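Local coordinates for regulatory protein SWI6 (Saccharomyces cerevisiae, PDB 1SW6) that takes part in cell-cycle-dependent transcription in yeast as the SWI6 component of the SBF and MBF complexes, here represented by its ankyrin-repeat domain, at residues G181-L186 / L225-G230; C167-V172 / L205-I210; H136-T139 / E145-K148; S41-M46 / D260-N265; A65-L70 / N132-W137. All blocks are in the same frame, centred on the assembly; numbering follows the deposited sequence.

Contact 1 (G181-L186 / L225-G230); sequences GTFEAL and LDILMG
Two helices from successive ankyrin repeats meet here side by side, with Phe183 and Glu184 of helix 183-190 closing round Ile227 of helix 218-234. The backbones come closest at Glu184 and Ile227, whose CA atoms are 6.1 Å apart. Ile227 places its CG2 methyl in the angle between the two neighbours: it lies 3.5 Å from Phe183 CD2, coming at the ring obliquely, and 3.6 Å from Glu184 CB. Ile227 CB sits in the plane of the phenyl ring, at its edge. A branched residue suits this place because CG2 packs beside the ring while the longer arm carries CD1 up to Glu184 OE1, 3.6 Å away.

The repeats concerned are the second and third of the domain, and Phe183 works inward between them. With CG anti to the backbone N (chi1 -166°), the ring also packs on Ala171 and Val172 of helix 167-173, and it meets the ring of Tyr224. Cut back to an alanine, this residue would probably leave Ile227 CG2 and Val172 without the ring they both pack on.

Toward solvent the contact turns polar. Glu184 runs out in an extended chain, and its OE2 forms a salt bridge with Lys234 from the same helix as Ile227. A water donates to the backbone O of Ile227 at 2.9 Å and, more weakly, to Glu184 OE2 at 2.8 Å, bridging the carboxylate of one helix and the backbone of the other.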
# COMPACT_ATOMS: atom_id res chain seq x y z
N GLY A 181 -16.26 10.77 -1.85
CA GLY A 181 -16.78 11.95 -2.52
C GLY A 181 -15.98 13.21 -2.26
O GLY A 181 -16.53 14.30 -2.20
N THR A 182 -14.66 13.07 -2.09
CA THR A 182 -13.80 14.22 -1.83
C THR A 182 -13.00 14.67 -3.04
O THR A 182 -12.34 15.70 -3.00
CB THR A 182 -12.78 13.91 -0.70
OG1 THR A 182 -12.15 12.65 -0.95
CG2 THR A 182 -13.47 13.89 0.66
N PHE A 183 -13.05 13.90 -4.13
CA PHE A 183 -12.26 14.24 -5.31
C PHE A 183 -12.40 15.65 -5.87
O PHE A 183 -11.39 16.32 -6.10
CB PHE A 183 -12.52 13.24 -6.44
CG PHE A 183 -11.51 13.31 -7.55
CD1 PHE A 183 -10.15 13.08 -7.30
CD2 PHE A 183 -11.90 13.61 -8.85
CE1 PHE A 183 -9.21 13.13 -8.32
CE2 PHE A 183 -10.96 13.67 -9.88
CZ PHE A 183 -9.61 13.43 -9.62
N GLU A 184 -13.63 16.11 -6.10
CA GLU A 184 -13.81 17.44 -6.66
C GLU A 184 -13.25 18.52 -5.75
O GLU A 184 -12.62 19.46 -6.24
CB GLU A 184 -15.28 17.71 -6.98
CG GLU A 184 -15.51 19.08 -7.65
CD GLU A 184 -16.78 19.12 -8.50
OE1 GLU A 184 -17.66 18.26 -8.32
OE2 GLU A 184 -16.90 20.03 -9.34
N ALA A 185 -13.46 18.38 -4.44
CA ALA A 185 -12.93 19.36 -3.50
C ALA A 185 -11.40 19.25 -3.47
O ALA A 185 -10.70 20.26 -3.31
CB ALA A 185 -13.50 19.11 -2.10
N LEU A 186 -10.89 18.04 -3.64
CA LEU A 186 -9.44 17.82 -3.65
C LEU A 186 -8.73 18.59 -4.78
O LEU A 186 -7.60 19.06 -4.62
CB LEU A 186 -9.13 16.33 -3.79
CG LEU A 186 -7.66 15.92 -3.70
CD1 LEU A 186 -7.15 16.13 -2.27
CD2 LEU A 186 -7.53 14.44 -4.08
N LEU A 225 -12.69 10.85 -14.04
CA LEU A 225 -12.62 11.48 -15.36
C LEU A 225 -13.66 12.58 -15.53
O LEU A 225 -13.32 13.69 -15.94
CB LEU A 225 -12.81 10.43 -16.45
CG LEU A 225 -12.93 10.97 -17.89
CD1 LEU A 225 -11.72 11.84 -18.22
CD2 LEU A 225 -13.03 9.81 -18.87
N ASP A 226 -14.92 12.28 -15.21
CA ASP A 226 -15.98 13.28 -15.37
C ASP A 226 -15.83 14.45 -14.41
O ASP A 226 -16.04 15.59 -14.80
CB ASP A 226 -17.36 12.65 -15.22
CG ASP A 226 -17.69 11.67 -16.34
OD1 ASP A 226 -17.14 11.82 -17.46
OD2 ASP A 226 -18.51 10.75 -16.11
N ILE A 227 -15.47 14.18 -13.16
CA ILE A 227 -15.28 15.25 -12.19
C ILE A 227 -14.15 16.17 -12.64
O ILE A 227 -14.25 17.39 -12.51
CB ILE A 227 -14.90 14.71 -10.77
CG1 ILE A 227 -16.13 14.09 -10.10
CG2 ILE A 227 -14.35 15.83 -9.91
CD1 ILE A 227 -17.28 15.06 -9.95
N LEU A 228 -13.07 15.60 -13.17
CA LEU A 228 -11.95 16.40 -13.64
C LEU A 228 -12.36 17.34 -14.79
O LEU A 228 -12.02 18.53 -14.77
CB LEU A 228 -10.81 15.48 -14.12
CG LEU A 228 -9.58 16.15 -14.75
CD1 LEU A 228 -9.13 17.31 -13.88
CD2 LEU A 228 -8.46 15.15 -14.91
N MET A 229 -13.09 16.81 -15.77
CA MET A 229 -13.53 17.64 -16.90
C MET A 229 -14.50 18.73 -16.41
O MET A 229 -14.35 19.90 -16.78
CB MET A 229 -14.19 16.78 -17.97
CG MET A 229 -13.23 15.81 -18.67
SD MET A 229 -11.81 16.65 -19.46
CE MET A 229 -12.68 17.50 -20.80
N GLY A 230 -15.47 18.36 -15.58
CA GLY A 230 -16.39 19.35 -15.07
C GLY A 230 -15.68 20.43 -14.27
O GLY A 230 -16.00 21.62 -14.38
O HOH W 1 -16.84 18.50 -11.73

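Contact 2 (C167-V172 / L205-I210); sequences CLVKAV and LHHIII
Val169 sets its CG1 methyl over the imidazole of His207, 3.6 Å from the ring centroid and only 9° off the ring normal, a CH-pi contact. CG1 is the branch anti to the backbone N (chi1 168°), while CG2 leans on CD2 of the same ring at 3.9 Å. One turn on, Val172 touches both His207 and its neighbour Ile208: its CG2 meets His207 CB at 3.9 Å and its CG1 packs on Ile208 CG1 at 3.7 Å. Compact, branched valines suit a seam in which the CA atoms of Val172 and Ile208 come within 5.5 Å.

The ring of His207 owes its setting to a second shell. Its NE2 is hydrogen-bonded to Asp198, which fixes the rotation of the imidazole and satisfies a buried polar atom. Thr211 OG1, bonded to the backbone O atoms of Val172 and His207, ties the two helices.

Helices 167-173 and 204-212 belong to ankyrin repeats 2 and 3 and run nearly parallel, crossing at -24° with their axes 9.1 Å apart; helix 134-140 packs against 167-173 on one side and helix 286-293 against 204-212 on the other, while helix 183-190 packs on Leu168, Ala171 and Val172.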
# COMPACT_ATOMS: atom_id res chain seq x y z
N CYS A 167 1.12 13.21 -5.84
CA CYS A 167 0.13 12.85 -4.83
C CYS A 167 -1.26 12.78 -5.44
O CYS A 167 -2.07 11.96 -5.03
CB CYS A 167 0.15 13.85 -3.66
SG CYS A 167 -0.10 15.58 -4.09
N LEU A 168 -1.54 13.62 -6.43
CA LEU A 168 -2.85 13.59 -7.06
C LEU A 168 -3.01 12.26 -7.81
O LEU A 168 -4.11 11.72 -7.91
CB LEU A 168 -3.02 14.77 -8.02
CG LEU A 168 -4.36 14.76 -8.77
CD1 LEU A 168 -5.49 14.98 -7.77
CD2 LEU A 168 -4.37 15.86 -9.85
N VAL A 169 -1.91 11.72 -8.33
CA VAL A 169 -1.94 10.44 -9.03
C VAL A 169 -2.43 9.34 -8.06
O VAL A 169 -3.11 8.40 -8.47
CB VAL A 169 -0.53 10.08 -9.60
CG1 VAL A 169 -0.48 8.62 -10.07
CG2 VAL A 169 -0.21 11.01 -10.77
N LYS A 170 -2.11 9.47 -6.78
CA LYS A 170 -2.54 8.50 -5.78
C LYS A 170 -4.06 8.55 -5.62
O LYS A 170 -4.70 7.53 -5.40
CB LYS A 170 -1.87 8.78 -4.43
CG LYS A 170 -0.36 8.65 -4.49
CD LYS A 170 0.01 7.31 -5.13
CE LYS A 170 1.44 7.31 -5.62
NZ LYS A 170 1.75 6.04 -6.32
N ALA A 171 -4.62 9.75 -5.77
CA ALA A 171 -6.06 9.93 -5.67
C ALA A 171 -6.76 9.11 -6.74
O ALA A 171 -7.84 8.56 -6.50
CB ALA A 171 -6.43 11.40 -5.83
N VAL A 172 -6.18 9.03 -7.93
CA VAL A 172 -6.87 8.28 -8.98
C VAL A 172 -6.48 6.81 -9.10
O VAL A 172 -7.04 6.10 -9.93
CB VAL A 172 -6.74 8.97 -10.36
CG1 VAL A 172 -7.38 10.37 -10.28
CG2 VAL A 172 -5.28 9.08 -10.77
N LEU A 205 -4.54 11.54 -16.62
CA LEU A 205 -5.53 10.81 -17.41
C LEU A 205 -5.08 9.40 -17.71
O LEU A 205 -5.90 8.49 -17.76
CB LEU A 205 -5.83 11.51 -18.74
CG LEU A 205 -6.64 12.80 -18.68
CD1 LEU A 205 -7.01 13.25 -20.10
CD2 LEU A 205 -7.90 12.56 -17.84
N HIS A 206 -3.79 9.20 -17.92
CA HIS A 206 -3.30 7.85 -18.20
C HIS A 206 -3.58 6.98 -17.00
O HIS A 206 -4.02 5.84 -17.14
CB HIS A 206 -1.80 7.85 -18.49
CG HIS A 206 -1.44 8.25 -19.88
ND1 HIS A 206 -0.90 9.48 -20.18
CD2 HIS A 206 -1.52 7.57 -21.05
CE1 HIS A 206 -0.66 9.55 -21.48
NE2 HIS A 206 -1.03 8.40 -22.03
N HIS A 207 -3.33 7.52 -15.81
CA HIS A 207 -3.53 6.77 -14.58
C HIS A 207 -5.00 6.47 -14.30
O HIS A 207 -5.32 5.39 -13.82
CB HIS A 207 -2.90 7.51 -13.39
CG HIS A 207 -1.40 7.47 -13.40
ND1 HIS A 207 -0.67 6.32 -13.14
CD2 HIS A 207 -0.48 8.44 -13.66
CE1 HIS A 207 0.62 6.59 -13.25
NE2 HIS A 207 0.76 7.86 -13.56
N ILE A 208 -5.89 7.42 -14.61
CA ILE A 208 -7.32 7.20 -14.39
C ILE A 208 -7.73 5.99 -15.21
O ILE A 208 -8.35 5.05 -14.70
CB ILE A 208 -8.16 8.43 -14.83
CG1 ILE A 208 -7.89 9.62 -13.89
CG2 ILE A 208 -9.64 8.06 -14.84
CD1 ILE A 208 -8.74 10.83 -14.16
N ILE A 209 -7.37 6.01 -16.49
CA ILE A 209 -7.69 4.91 -17.37
C ILE A 209 -7.03 3.61 -16.91
O ILE A 209 -7.68 2.57 -16.91
CB ILE A 209 -7.27 5.24 -18.81
CG1 ILE A 209 -8.44 5.92 -19.53
CG2 ILE A 209 -6.84 3.99 -19.55
CD1 ILE A 209 -8.91 7.21 -18.90
N ILE A 210 -5.76 3.65 -16.52
CA ILE A 210 -5.10 2.42 -16.06
C ILE A 210 -5.92 1.82 -14.91
O ILE A 210 -6.08 0.61 -14.81
CB ILE A 210 -3.67 2.68 -15.52
CG1 ILE A 210 -2.74 3.08 -16.66
CG2 ILE A 210 -3.15 1.43 -14.83
CD1 ILE A 210 -2.58 2.04 -17.72

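Contact 3 (H136-T139 / E145-K148)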
# COMPACT_ATOMS: atom_id res chain seq x y z
N HIS A 136 1.31 12.10 -0.31
CA HIS A 136 0.89 10.94 -1.10
C HIS A 136 0.03 10.00 -0.26
O HIS A 136 -1.02 9.52 -0.71
CB HIS A 136 2.08 10.13 -1.60
CG HIS A 136 2.84 10.78 -2.72
ND1 HIS A 136 3.65 11.88 -2.54
CD2 HIS A 136 2.96 10.43 -4.02
CE1 HIS A 136 4.24 12.18 -3.68
NE2 HIS A 136 3.84 11.32 -4.60
N TRP A 137 0.49 9.72 0.96
CA TRP A 137 -0.22 8.83 1.87
C TRP A 137 -1.61 9.35 2.20
O TRP A 137 -2.60 8.62 2.10
CB TRP A 137 0.56 8.68 3.18
CG TRP A 137 1.66 7.67 3.16
CD1 TRP A 137 2.27 7.14 2.06
CD2 TRP A 137 2.31 7.09 4.29
NE1 TRP A 137 3.27 6.27 2.44
CE2 TRP A 137 3.31 6.22 3.81
CE3 TRP A 137 2.14 7.23 5.68
CZ2 TRP A 137 4.15 5.49 4.66
CZ3 TRP A 137 2.98 6.50 6.53
CH2 TRP A 137 3.96 5.64 6.01
N LEU A 138 -1.66 10.62 2.59
CA LEU A 138 -2.92 11.25 2.97
C LEU A 138 -3.91 11.44 1.82
O LEU A 138 -5.12 11.39 2.03
CB LEU A 138 -2.64 12.59 3.66
CG LEU A 138 -2.08 12.35 5.06
CD1 LEU A 138 -1.68 13.65 5.73
CD2 LEU A 138 -3.14 11.66 5.88
N THR A 139 -3.39 11.63 0.61
CA THR A 139 -4.25 11.80 -0.56
C THR A 139 -4.79 10.43 -0.99
O THR A 139 -5.96 10.30 -1.39
CB THR A 139 -3.46 12.43 -1.74
OG1 THR A 139 -3.16 13.80 -1.43
CG2 THR A 139 -4.28 12.37 -3.03
N GLU A 145 -9.12 16.87 4.70
CA GLU A 145 -8.77 17.84 5.73
C GLU A 145 -7.29 17.89 6.02
O GLU A 145 -6.69 18.97 6.08
CB GLU A 145 -9.53 17.56 7.02
CG GLU A 145 -10.09 18.83 7.63
CD GLU A 145 -11.04 19.54 6.69
OE1 GLU A 145 -11.35 20.72 6.95
OE2 GLU A 145 -11.48 18.91 5.69
N LEU A 146 -6.68 16.74 6.22
CA LEU A 146 -5.25 16.75 6.50
C LEU A 146 -4.45 17.24 5.28
O LEU A 146 -3.43 17.92 5.44
CB LEU A 146 -4.81 15.37 6.97
CG LEU A 146 -4.60 15.31 8.48
CD1 LEU A 146 -5.67 16.13 9.21
CD2 LEU A 146 -4.63 13.86 8.93
N VAL A 147 -4.90 16.91 4.07
CA VAL A 147 -4.20 17.37 2.87
C VAL A 147 -4.17 18.90 2.83
O VAL A 147 -3.13 19.50 2.53
CB VAL A 147 -4.86 16.85 1.58
CG1 VAL A 147 -4.35 17.65 0.37
CG2 VAL A 147 -4.52 15.38 1.38
N LYS A 148 -5.30 19.53 3.12
CA LYS A 148 -5.38 20.98 3.11
C LYS A 148 -4.45 21.61 4.15
O LYS A 148 -3.76 22.59 3.87
CB LYS A 148 -6.83 21.40 3.34
CG LYS A 148 -7.70 21.06 2.15
CD LYS A 148 -9.15 20.81 2.53
CE LYS A 148 -9.82 22.01 3.16
NZ LYS A 148 -11.29 21.76 3.31
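Leu138 and Val147, 6.3 Å apart, are the nearest CA pair between 136-139 and 145-148, which lie on two helices that follow one another in the chain, 134-140 and 144-152, with a tight turn between. This is the antiparallel helix pair of the first ankyrin repeat, in which the chain doubles back and the two helices press together through apolar side chains.

Leu138 is the main wedge. It uses both branches: CD1 rests on Leu146 CB at 3.8 Å, and CD2 lies 4.0 Å from Leu146 CD2, the two side chains crossing at a slant. Because CG stands anti to the carbonyl carbon (chi1 -73°), the forked end is directed at Leu146, while Leu138 CB is left facing Val147 CG2 at 4.1 Å. Leucine fits here since its two methyls can engage the backbone-near part and the tip of its partner together. Helix 57-71 adds to the same apolar cluster, Leu71 packing on Leu138 and Leu70 on Leu146; Leu186 of helix 183-190 lies against Thr139 and Val147.

Thr139 serves two purposes in this buried spot. Its hydroxyl is hydrogen-bonded to the backbone O of Leu135, one turn back in its own helix, and OG1 also lies against Val147 CG2, 3.5 Å away, in van der Waals contact.

Contact 4 (S41-M46 / D260-N265)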
# COMPACT_ATOMS: atom_id res chain seq x y z
N SER A 41 6.34 30.72 -18.09
CA SER A 41 6.22 30.61 -19.54
C SER A 41 4.89 29.95 -19.91
O SER A 41 4.15 29.49 -19.03
CB SER A 41 7.42 29.81 -20.07
OG SER A 41 8.64 30.38 -19.61
N PRO A 42 4.55 29.89 -21.22
CA PRO A 42 3.28 29.25 -21.59
C PRO A 42 3.15 27.89 -20.92
O PRO A 42 4.04 27.05 -21.03
CB PRO A 42 3.36 29.16 -23.11
CG PRO A 42 4.84 29.06 -23.36
CD PRO A 42 5.38 30.10 -22.42
N LEU A 43 2.05 27.69 -20.20
CA LEU A 43 1.80 26.45 -19.48
C LEU A 43 2.03 25.20 -20.33
O LEU A 43 1.44 25.04 -21.40
CB LEU A 43 0.38 26.43 -18.93
CG LEU A 43 0.20 26.10 -17.45
CD1 LEU A 43 -1.24 25.66 -17.21
CD2 LEU A 43 1.16 25.00 -17.03
N LYS A 44 2.87 24.31 -19.83
CA LYS A 44 3.19 23.07 -20.52
C LYS A 44 3.36 21.97 -19.50
O LYS A 44 3.61 22.24 -18.33
CB LYS A 44 4.49 23.24 -21.32
CG LYS A 44 5.62 23.88 -20.52
CD LYS A 44 6.85 24.12 -21.40
CE LYS A 44 7.90 24.99 -20.70
NZ LYS A 44 7.40 26.39 -20.44
N ILE A 45 3.21 20.72 -19.95
CA ILE A 45 3.35 19.59 -19.05
C ILE A 45 4.77 19.59 -18.48
O ILE A 45 5.73 19.93 -19.16
CB ILE A 45 3.05 18.25 -19.78
CG1 ILE A 45 1.54 18.10 -19.97
CG2 ILE A 45 3.60 17.08 -18.99
CD1 ILE A 45 1.11 16.80 -20.64
N MET A 46 4.88 19.21 -17.21
CA MET A 46 6.15 19.21 -16.51
C MET A 46 6.36 17.87 -15.82
O MET A 46 5.40 17.17 -15.49
CB MET A 46 6.11 20.36 -15.49
CG MET A 46 7.39 20.64 -14.75
SD MET A 46 7.17 22.10 -13.70
CE MET A 46 6.94 21.36 -12.06
N ASP A 260 -2.67 33.02 -9.96
CA ASP A 260 -1.91 31.80 -10.24
C ASP A 260 -1.73 31.63 -11.75
O ASP A 260 -2.72 31.52 -12.48
CB ASP A 260 -2.65 30.58 -9.66
CG ASP A 260 -1.78 29.32 -9.62
OD1 ASP A 260 -1.11 29.00 -10.63
OD2 ASP A 260 -1.77 28.63 -8.58
N SER A 261 -0.49 31.61 -12.21
CA SER A 261 -0.22 31.43 -13.64
C SER A 261 -0.79 30.10 -14.10
O SER A 261 -1.28 29.99 -15.22
CB SER A 261 1.28 31.48 -13.93
OG SER A 261 1.75 32.81 -13.94
N ILE A 262 -0.71 29.08 -13.25
CA ILE A 262 -1.22 27.76 -13.60
C ILE A 262 -2.74 27.76 -13.61
O ILE A 262 -3.37 27.43 -14.61
CB ILE A 262 -0.75 26.66 -12.59
CG1 ILE A 262 0.73 26.36 -12.81
CG2 ILE A 262 -1.58 25.39 -12.78
CD1 ILE A 262 1.25 25.21 -11.97
N LEU A 263 -3.32 28.13 -12.47
CA LEU A 263 -4.76 28.13 -12.34
C LEU A 263 -5.40 28.91 -13.49
O LEU A 263 -6.39 28.47 -14.06
CB LEU A 263 -5.15 28.73 -10.99
CG LEU A 263 -6.52 28.31 -10.46
CD1 LEU A 263 -6.65 28.77 -9.03
CD2 LEU A 263 -7.62 28.90 -11.32
N GLU A 264 -4.81 30.04 -13.86
CA GLU A 264 -5.34 30.85 -14.94
C GLU A 264 -5.22 30.18 -16.31
O GLU A 264 -6.19 30.15 -17.07
CB GLU A 264 -4.65 32.22 -14.97
CG GLU A 264 -5.39 33.35 -14.25
CD GLU A 264 -5.91 32.97 -12.86
OE1 GLU A 264 -6.94 32.26 -12.79
OE2 GLU A 264 -5.29 33.37 -11.85
N ASN A 265 -4.05 29.65 -16.62
CA ASN A 265 -3.83 29.01 -17.92
C ASN A 265 -4.40 27.59 -18.04
O ASN A 265 -4.39 27.00 -19.12
CB ASN A 265 -2.33 28.98 -18.26
CG ASN A 265 -1.74 30.37 -18.44
OD1 ASN A 265 -0.62 30.52 -18.91
ND2 ASN A 265 -2.50 31.39 -18.06
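A single side chain from an irregular loop, Leu43, makes almost the whole of this contact, packing onto Asn265 and Ile262 from a helix more than two hundred residues further along. Its chi1 of -129° is far from the usual staggered positions, and it swings CD1 against the helix: 3.6 Å from Asn265 CB and 3.8 Å from the backbone O of Ile262. Leu43 CB also lies 3.8 Å from Asn265 CB. The leucine thus meets the aliphatic root of the asparagine, crossing it at a slant, rather than its amide. Leucine suits the buried side, while asparagine can offer its CB and keep its amide at a partly exposed position.

Beyond the leucine, the backbone O of Leu43 is hydrogen-bonded to Trp270 NE1, a second hold on the loop. Further on the loop enters strand 46-47, where Met46 pairs by backbone with Ile195 and Glu197.

The partner helix, short as it is, is secured at its start. Asp260 OD1 accepts from Leu263 N at 3.0 Å, the donor standing above the carboxylate plane, and more weakly from Ile262 N; its OD2 is bonded to Tyr191. Aspartate accepting from the backbone N three residues on is the Asx motif, common where a helix begins, here within the third ankyrin repeat.

Contact 5 (A65-L70 / N132-W137)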
# COMPACT_ATOMS: atom_id res chain seq x y z
N ALA A 65 7.20 10.28 12.89
CA ALA A 65 6.46 10.30 14.15
C ALA A 65 5.19 11.12 14.00
O ALA A 65 4.09 10.64 14.28
CB ALA A 65 7.34 10.89 15.27
N PHE A 66 5.35 12.36 13.55
CA PHE A 66 4.23 13.26 13.34
C PHE A 66 3.16 12.61 12.45
O PHE A 66 1.97 12.74 12.71
CB PHE A 66 4.73 14.55 12.68
CG PHE A 66 3.64 15.55 12.38
CD1 PHE A 66 2.76 15.95 13.38
CD2 PHE A 66 3.54 16.13 11.13
CE1 PHE A 66 1.79 16.92 13.13
CE2 PHE A 66 2.58 17.10 10.86
CZ PHE A 66 1.70 17.50 11.86
N LEU A 67 3.61 11.91 11.42
CA LEU A 67 2.71 11.25 10.48
C LEU A 67 1.87 10.15 11.12
O LEU A 67 0.70 9.98 10.77
CB LEU A 67 3.51 10.65 9.32
CG LEU A 67 2.96 10.87 7.91
CD1 LEU A 67 3.74 10.00 6.93
CD2 LEU A 67 1.48 10.51 7.86
N GLN A 68 2.45 9.41 12.06
CA GLN A 68 1.73 8.33 12.73
C GLN A 68 0.71 8.90 13.71
O GLN A 68 -0.34 8.30 13.95
CB GLN A 68 2.70 7.40 13.46
CG GLN A 68 2.24 5.95 13.52
CD GLN A 68 2.15 5.30 12.14
OE1 GLN A 68 1.69 4.16 12.00
NE2 GLN A 68 2.59 6.02 11.11
N ARG A 69 1.02 10.06 14.28
CA ARG A 69 0.11 10.72 15.23
C ARG A 69 -1.12 11.23 14.49
O ARG A 69 -2.19 11.38 15.09
CB ARG A 69 0.82 11.88 15.93
CG ARG A 69 2.05 11.46 16.72
CD ARG A 69 1.69 10.44 17.80
NE ARG A 69 1.12 11.06 19.00
CZ ARG A 69 1.84 11.57 19.99
NH1 ARG A 69 3.17 11.53 19.94
NH2 ARG A 69 1.24 12.11 21.05
N LEU A 70 -0.97 11.53 13.21
CA LEU A 70 -2.09 12.01 12.41
C LEU A 70 -2.98 10.83 12.06
O LEU A 70 -4.20 10.89 12.22
CB LEU A 70 -1.60 12.68 11.13
CG LEU A 70 -0.88 14.03 11.24
CD1 LEU A 70 -0.55 14.55 9.85
CD2 LEU A 70 -1.76 15.02 11.99
N ASN A 132 7.11 7.92 -1.13
CA ASN A 132 5.87 8.61 -0.79
C ASN A 132 6.17 9.71 0.22
O ASN A 132 6.93 9.50 1.17
CB ASN A 132 4.85 7.65 -0.15
CG ASN A 132 4.16 6.75 -1.17
OD1 ASN A 132 3.58 7.23 -2.15
ND2 ASN A 132 4.20 5.45 -0.93
N THR A 133 5.59 10.89 0.00
CA THR A 133 5.75 12.00 0.94
C THR A 133 4.48 11.88 1.77
O THR A 133 3.59 11.09 1.44
CB THR A 133 5.74 13.37 0.23
OG1 THR A 133 4.45 13.62 -0.35
CG2 THR A 133 6.79 13.42 -0.87
N PRO A 134 4.37 12.65 2.87
CA PRO A 134 3.14 12.53 3.65
C PRO A 134 1.91 12.82 2.78
O PRO A 134 0.85 12.20 2.94
CB PRO A 134 3.34 13.56 4.76
CG PRO A 134 4.80 13.46 5.02
CD PRO A 134 5.38 13.43 3.61
N LEU A 135 2.06 13.77 1.86
CA LEU A 135 0.96 14.15 0.98
C LEU A 135 0.43 12.98 0.15
O LEU A 135 -0.78 12.88 -0.07
CB LEU A 135 1.39 15.32 0.08
CG LEU A 135 0.34 16.39 -0.20
CD1 LEU A 135 -0.24 16.93 1.10
CD2 LEU A 135 0.98 17.51 -1.01
N HIS A 136 1.31 12.10 -0.31
CA HIS A 136 0.89 10.94 -1.10
C HIS A 136 0.03 10.00 -0.26
O HIS A 136 -1.02 9.52 -0.71
CB HIS A 136 2.08 10.13 -1.60
CG HIS A 136 2.84 10.78 -2.72
ND1 HIS A 136 3.65 11.88 -2.54
CD2 HIS A 136 2.96 10.43 -4.02
CE1 HIS A 136 4.24 12.18 -3.68
NE2 HIS A 136 3.84 11.32 -4.60
N TRP A 137 0.49 9.72 0.96
CA TRP A 137 -0.22 8.83 1.87
C TRP A 137 -1.61 9.35 2.20
O TRP A 137 -2.60 8.62 2.10
CB TRP A 137 0.56 8.68 3.18
CG TRP A 137 1.66 7.67 3.16
CD1 TRP A 137 2.27 7.14 2.06
CD2 TRP A 137 2.31 7.09 4.29
NE1 TRP A 137 3.27 6.27 2.44
CE2 TRP A 137 3.31 6.22 3.81
CE3 TRP A 137 2.14 7.23 5.68
CZ2 TRP A 137 4.15 5.49 4.66
CZ3 TRP A 137 2.98 6.50 6.53
CH2 TRP A 137 3.96 5.64 6.01
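The indole of Trp137 receives Leu67 obliquely: Leu67 CD1 lies 3.4 Å from CE3 and 3.6 Å from CZ3 of the six-membered ring, with Leu67 CD2 4.0 Å from the same CE3. Trp137 CG stands anti to the carbonyl carbon (chi1 -83°), which brings the six-membered ring to Leu67. In the plane of the indole, at its edge, stands Asn132 ND2, and Asp128 OD1 takes bonds from both Trp137 NE1 and this amide, which holds the ring against turning. Met214 of the second subunit packs on the tryptophan too. Thr133 OG1 and His136 ND1 are hydrogen-bonded at 2.9 Å, the hydroxyl lying in the imidazole plane at its edge.

Leu67 reaches this place from helix 57-71 and also touches Pro134, its CD1 lying 4.1 Å from Pro134 CG. Proline is at home in the first turn of helix 134-140, where its missing N-H costs nothing. Thr133, at the N-cap position, opens the TPLH tetrapeptide characteristic of ankyrin repeats, and its histidine reaches the next repeat through NE2, bonded to the backbone O of Glu165.

Were Leu67 an alanine, Trp137 and Pro134 would probably lose the methyls that join them to helix 57-71. The helix is held to the first repeat at this spot by apolar contact, while polar bonds orient the surface it packs on.

In the fold
From the N terminus, the loop 41-46 comes first, and its partner, helix 261-265, only late in the chain: contact 4 closes the widest loop, and the other four nest within it. Helix 57-71 next joins the first repeat in contact 5, and contact 3 completes that repeat's helix pair; the two share His136 and Trp137. Contacts 1 and 2 follow; their segments alternate, so they cross, and together they join repeats 2 and 3 through a first-helix pair and a second-helix pair, touching where Leu225 meets Leu205. Thr139 packing on Ala171 carries the stack from contact 3 to contact 2. Contacts 4 and 5 lie on opposite sides of the chain's centre, about 29 Å between centres.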